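Local structure of transcriptional regulators (LACI-FAMILY TRANSCRIPTIONAL REGULATORY PROTEIN) (Corynebacterium glutamicum, 3GYB) at residues F20-Q25 against D229-V234; G235-L240 against P253-T258. The protein probably binds regulatory DNA as a LacI-family transcription factor, and carries a bound magnesium ion. All blocks are in the same frame, centred on the assembly; numbering follows the deposited sequence.

In the fold
Both contacts use helix 231-246, at successive turns. Contact 1 joins the start of this helix to the first turn of helix 21-31. Contact 2 lays the following turns against the loop that leads into strand 258-264. Along the chain they come in series: contact 1 spans about 200 residues of sequence, whereas contact 2 joins segments only 13 residues apart, the helix and the loop that follows it. Their centres are 12 Å apart, and they touch where Leu23 CG packs on Gly235 CA at 3.9 Å. A single helix thus meets a part of the periplasmic-binding-protein-like fold remote in sequence at its magnesium-bearing end, and its own succeeding loop, near the surface, further along.

Contact 1: residues F20-Q25 against D229-V234; sequences FIDLIQ and DNSIGV. With MG (magnesium ion), chain C.
Asp22 and Ser231 meet because each sets its first side-chain torsion so that the outer group lies between the backbone N and the carbonyl carbon: chi1 is 60° for Asp22 and 45° for Ser231. The carboxylate and the hydroxyl are thereby turned to each other across the gap between two helix starts in a periplasmic-binding-protein-like fold, the scaffold on which LacI-family regulators build their effector-binding part. Ser231 OG donates a very short hydrogen bond of 2.5 Å to Asp22 OD1 while also binding the magnesium ion at 2.2 Å. Coordination would be expected to polarise the hydroxyl and strengthen it as a donor, consistent with so short a bond. The other carboxylate oxygen, Asp22 OD2, lies 2.5 Å from water 1, which probably donates to it and is itself a metal ligand. Asp22 thus sits in the second shell here, touching two ligands of the ion, which probably helps to hold them. Asp229 OD1 binds the metal directly at 2.1 Å, and Asp229 OD2 accepts from metal-bound water 2. A third water and the carbonyl oxygen of Asp212 complete six ligands. Asn230 OD1 takes a weak capping bond from Gly233 N at the N-terminus of helix 231-246.

Apolar groups flank this polar centre. Ile232 crosses Asp22 at about a right angle, its CG1 lying 3.8 Å from Asp22 CG. Deeper in, the helix backbones come close, and the CA-H of Leu23 points to Ser231 O, with a CA to O distance of 3.4 Å. Beyond it Leu23 continues to Val234, which also packs on Val98 and Leu259, and the last touch is between methyl groups, Leu23 CD1 against Val234 CG1 at 3.8 Å.

Contact 2: residues G235-L240 against P253-T258; sequences GYNAAL and PEIMHT
Asn237, Leu240 and Ile255 carry most of this contact, in which a helix packs against the connection to the next strand of the alpha/beta, periplasmic-binding-protein-like fold, near the surface; the side chain of Asn237 is about 13 Å from the magnesium ion. Ile255 reaches inward through its longer branch: with chi1 at -50° and chi2 at -57° the chain bends so that CD1 runs into Leu240. The fit is tight, Ile255 CD1 standing 3.2 Å from Leu240 CB, closer than ordinary carbon contact, and 3.7 Å from Leu240 CD1. The other branch, Ile255 CG2, rests 3.8 Å from the carbonyl oxygen Asn237 O. One turn back along the helix, the side chain of Asn237 lies alongside that of Met256, a selenomethionine, and points the same way. Asn237 CB sits 3.3 Å from Met256 O, a carbonyl oxygen buried here with no partner in the model. Pro253 adds a looser touch at the start of segment 253-258, its CG 4.5 Å from Leu240 CB.

Elsewhere on the helix, Tyr236 and Ala239 pack on helix 21-31 and Ala238 meets strand 82-85, while His257 pairs through its backbone with Ala99 as the loop runs into strand 258-264.

Contact 1: residues F20-Q25 against D229-V234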
loop_
_atom_site.group_PDB
_atom_site.type_symbol
_atom_site.label_atom_id
_atom_site.label_comp_id
_atom_site.label_asym_id
_atom_site.label_seq_id
_atom_site.Cartn_x
_atom_site.Cartn_y
_atom_site.Cartn_z
ATOM N N PHE A 20 7.152 0.985 3.786
ATOM C CA PHE A 20 7.263 1.862 4.953
ATOM C C PHE A 20 6.211 1.706 6.049
ATOM O O PHE A 20 6.386 2.227 7.151
ATOM C CB PHE A 20 7.223 3.309 4.473
ATOM C CG PHE A 20 5.878 3.713 3.928
ATOM C CD1 PHE A 20 4.887 4.199 4.777
ATOM C CD2 PHE A 20 5.575 3.529 2.582
ATOM C CE1 PHE A 20 3.611 4.491 4.295
ATOM C CE2 PHE A 20 4.298 3.818 2.091
ATOM C CZ PHE A 20 3.319 4.298 2.949
ATOM N N ILE A 21 5.124 1.003 5.756
ATOM C CA ILE A 21 4.046 0.872 6.727
ATOM C C ILE A 21 4.427 0.382 8.122
ATOM O O ILE A 21 4.135 1.068 9.106
ATOM C CB ILE A 21 2.894 0.020 6.154
ATOM C CG1 ILE A 21 2.306 0.732 4.924
ATOM C CG2 ILE A 21 1.804 -0.169 7.206
ATOM C CD1 ILE A 21 1.118 0.021 4.292
ATOM N N ASP A 22 5.074 -0.773 8.239
ATOM C CA ASP A 22 5.434 -1.222 9.579
ATOM C C ASP A 22 6.630 -0.457 10.149
ATOM O O ASP A 22 6.900 -0.522 11.348
ATOM C CB ASP A 22 5.649 -2.749 9.641
ATOM C CG ASP A 22 6.752 -3.247 8.728
ATOM O OD1 ASP A 22 7.669 -2.474 8.404
ATOM O OD2 ASP A 22 6.700 -4.445 8.357
ATOM N N LEU A 23 7.339 0.280 9.296
ATOM C CA LEU A 23 8.462 1.090 9.767
ATOM C C LEU A 23 7.861 2.285 10.509
ATOM O O LEU A 23 8.324 2.660 11.591
ATOM C CB LEU A 23 9.320 1.571 8.589
ATOM C CG LEU A 23 10.586 2.380 8.913
ATOM C CD1 LEU A 23 11.552 2.284 7.745
ATOM C CD2 LEU A 23 10.244 3.827 9.206
ATOM N N ILE A 24 6.816 2.878 9.934
ATOM C CA ILE A 24 6.169 4.020 10.569
ATOM C C ILE A 24 5.450 3.562 11.831
ATOM O O ILE A 24 5.418 4.281 12.829
ATOM C CB ILE A 24 5.163 4.709 9.620
ATOM C CG1 ILE A 24 5.910 5.306 8.424
ATOM C CG2 ILE A 24 4.414 5.815 10.361
ATOM C CD1 ILE A 24 5.031 6.151 7.515
ATOM N N GLN A 25 4.882 2.359 11.794
ATOM C CA GLN A 25 4.190 1.828 12.966
ATOM C C GLN A 25 5.201 1.689 14.103
ATOM O O GLN A 25 4.908 2.014 15.254
ATOM C CB GLN A 25 3.567 0.461 12.658
ATOM C CG GLN A 25 2.808 -0.166 13.834
ATOM C CD GLN A 25 1.589 0.643 14.261
ATOM O OE1 GLN A 25 0.622 0.776 13.508
ATOM N NE2 GLN A 25 1.632 1.187 15.476
ATOM N N ASP A 229 13.400 -6.972 5.363
ATOM C CA ASP A 229 14.363 -5.875 5.449
ATOM C C ASP A 229 14.418 -5.313 6.871
ATOM O O ASP A 229 14.987 -4.242 7.104
ATOM C CB ASP A 229 13.990 -4.755 4.461
ATOM C CG ASP A 229 12.665 -4.094 4.801
ATOM O OD1 ASP A 229 11.852 -4.767 5.454
ATOM O OD2 ASP A 229 12.432 -2.924 4.418
ATOM N N ASN A 230 13.818 -6.038 7.809
ATOM C CA ASN A 230 13.788 -5.634 9.209
ATOM C C ASN A 230 13.310 -4.189 9.340
ATOM O O ASN A 230 13.865 -3.411 10.117
ATOM C CB ASN A 230 15.186 -5.767 9.824
ATOM C CG ASN A 230 15.144 -6.091 11.300
ATOM O OD1 ASN A 230 14.243 -5.656 12.019
ATOM N ND2 ASN A 230 16.129 -6.856 11.766
ATOM N N SER A 231 12.282 -3.827 8.577
ATOM C CA SER A 231 11.767 -2.464 8.626
ATOM C C SER A 231 11.216 -2.114 10.007
ATOM O O SER A 231 11.142 -0.944 10.369
ATOM C CB SER A 231 10.701 -2.262 7.545
ATOM O OG SER A 231 9.806 -3.353 7.511
ATOM N N ILE A 232 10.824 -3.122 10.783
ATOM C CA ILE A 232 10.322 -2.858 12.123
ATOM C C ILE A 232 11.505 -2.452 12.999
ATOM O O ILE A 232 11.425 -1.492 13.766
ATOM C CB ILE A 232 9.626 -4.101 12.716
ATOM C CG1 ILE A 232 8.327 -4.369 11.949
ATOM C CG2 ILE A 232 9.336 -3.890 14.193
ATOM C CD1 ILE A 232 7.686 -5.696 12.273
ATOM N N GLY A 233 12.609 -3.177 12.861
ATOM C CA GLY A 233 13.799 -2.863 13.636
ATOM C C GLY A 233 14.368 -1.516 13.232
ATOM O O GLY A 233 14.893 -0.777 14.067
ATOM N N VAL A 234 14.264 -1.189 11.948
ATOM C CA VAL A 234 14.766 0.086 11.453
ATOM C C VAL A 234 13.965 1.237 12.051
ATOM O O VAL A 234 14.530 2.230 12.510
ATOM C CB VAL A 234 14.693 0.155 9.912
ATOM C CG1 VAL A 234 14.922 1.582 9.441
ATOM C CG2 VAL A 234 15.736 -0.780 9.297
HETATM MG MG MG C . 9.754 -4.669 5.711
HETATM O O HOH W 1 7.543 -4.802 6.004
HETATM O O HOH W 2 9.758 -2.883 4.404
HETATM O O HOH W 3 9.953 -6.381 7.036
#

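Contact 2: residues G235-L240 against P253-T258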
loop_
_atom_site.group_PDB
_atom_site.type_symbol
_atom_site.label_atom_id
_atom_site.label_comp_id
_atom_site.label_asym_id
_atom_site.label_seq_id
_atom_site.Cartn_x
_atom_site.Cartn_y
_atom_site.Cartn_z
ATOM N N GLY A 235 12.642 1.102 12.054
ATOM C CA GLY A 235 11.810 2.150 12.614
ATOM C C GLY A 235 12.088 2.318 14.095
ATOM O O GLY A 235 12.101 3.431 14.618
ATOM N N TYR A 236 12.321 1.198 14.772
ATOM C CA TYR A 236 12.600 1.208 16.200
ATOM C C TYR A 236 13.899 1.942 16.515
ATOM O O TYR A 236 13.921 2.870 17.318
ATOM C CB TYR A 236 12.691 -0.227 16.723
ATOM C CG TYR A 236 13.014 -0.323 18.196
ATOM C CD1 TYR A 236 12.057 -0.011 19.161
ATOM C CD2 TYR A 236 14.281 -0.712 18.623
ATOM C CE1 TYR A 236 12.357 -0.082 20.521
ATOM C CE2 TYR A 236 14.591 -0.786 19.978
ATOM C CZ TYR A 236 13.624 -0.468 20.920
ATOM O OH TYR A 236 13.926 -0.515 22.261
ATOM N N ASN A 237 14.984 1.525 15.872
ATOM C CA ASN A 237 16.273 2.147 16.125
ATOM C C ASN A 237 16.361 3.572 15.605
ATOM O O ASN A 237 17.042 4.413 16.196
ATOM C CB ASN A 237 17.391 1.287 15.541
ATOM C CG ASN A 237 17.607 0.010 16.334
ATOM O OD1 ASN A 237 17.021 -1.031 16.037
ATOM N ND2 ASN A 237 18.434 0.096 17.370
ATOM N N ALA A 238 15.666 3.855 14.508
ATOM C CA ALA A 238 15.673 5.203 13.953
ATOM C C ALA A 238 15.011 6.155 14.948
ATOM O O ALA A 238 15.456 7.288 15.128
ATOM C CB ALA A 238 14.921 5.229 12.621
ATOM N N ALA A 239 13.939 5.694 15.586
ATOM C CA ALA A 239 13.235 6.508 16.565
ATOM C C ALA A 239 14.160 6.763 17.756
ATOM O O ALA A 239 14.274 7.893 18.231
ATOM C CB ALA A 239 11.956 5.800 17.025
ATOM N N LEU A 240 14.821 5.713 18.234
ATOM C CA LEU A 240 15.739 5.873 19.358
ATOM C C LEU A 240 16.874 6.822 18.993
ATOM O O LEU A 240 17.273 7.659 19.803
ATOM C CB LEU A 240 16.329 4.525 19.779
ATOM C CG LEU A 240 15.397 3.514 20.445
ATOM C CD1 LEU A 240 16.183 2.259 20.795
ATOM C CD2 LEU A 240 14.783 4.134 21.694
ATOM N N PRO A 253 20.951 5.353 24.527
ATOM C CA PRO A 253 20.752 3.902 24.558
ATOM C C PRO A 253 21.570 3.156 23.508
ATOM O O PRO A 253 22.266 3.765 22.696
ATOM C CB PRO A 253 19.252 3.762 24.327
ATOM C CG PRO A 253 18.968 4.894 23.394
ATOM C CD PRO A 253 19.749 6.036 24.014
ATOM N N GLU A 254 21.489 1.831 23.542
ATOM C CA GLU A 254 22.204 1.004 22.582
ATOM C C GLU A 254 21.410 1.068 21.281
ATOM O O GLU A 254 20.263 0.627 21.224
ATOM C CB GLU A 254 22.283 -0.440 23.082
ATOM C CG GLU A 254 23.166 -1.347 22.243
ATOM C CD GLU A 254 23.222 -2.765 22.782
ATOM O OE1 GLU A 254 22.159 -3.421 22.837
ATOM O OE2 GLU A 254 24.325 -3.222 23.150
ATOM N N ILE A 255 22.018 1.638 20.246
ATOM C CA ILE A 255 21.355 1.773 18.958
ATOM C C ILE A 255 22.020 0.932 17.875
ATOM O O ILE A 255 23.243 0.924 17.749
ATOM C CB ILE A 255 21.361 3.240 18.475
ATOM C CG1 ILE A 255 20.852 4.166 19.582
ATOM C CG2 ILE A 255 20.506 3.388 17.226
ATOM C CD1 ILE A 255 19.475 3.820 20.078
HETATM N N MSE A 256 21.202 0.224 17.097
HETATM C CA MSE A 256 21.696 -0.590 15.989
HETATM C C MSE A 256 21.517 0.236 14.715
HETATM O O MSE A 256 20.393 0.537 14.319
HETATM C CB MSE A 256 20.902 -1.882 15.855
HETATM C CG MSE A 256 20.982 -2.820 17.053
HETATM SE SE MSE A 256 22.762 -3.408 17.378
HETATM C CE MSE A 256 22.991 -4.470 15.800
ATOM N N HIS A 257 22.628 0.583 14.070
ATOM C CA HIS A 257 22.589 1.367 12.839
ATOM C C HIS A 257 22.388 0.481 11.611
ATOM O O HIS A 257 21.872 0.930 10.595
ATOM C CB HIS A 257 23.880 2.166 12.697
ATOM C CG HIS A 257 23.976 3.321 13.643
ATOM N ND1 HIS A 257 23.575 4.593 13.297
ATOM C CD2 HIS A 257 24.375 3.391 14.935
ATOM C CE1 HIS A 257 23.717 5.396 14.337
ATOM N NE2 HIS A 257 24.199 4.691 15.344
ATOM N N THR A 258 22.819 -0.771 11.706
ATOM C CA THR A 258 22.674 -1.703 10.594
ATOM C C THR A 258 21.981 -2.959 11.099
ATOM O O THR A 258 22.521 -3.680 11.940
ATOM C CB THR A 258 24.046 -2.082 9.990
ATOM O OG1 THR A 258 24.702 -0.896 9.524
ATOM C CG2 THR A 258 23.872 -3.041 8.819
#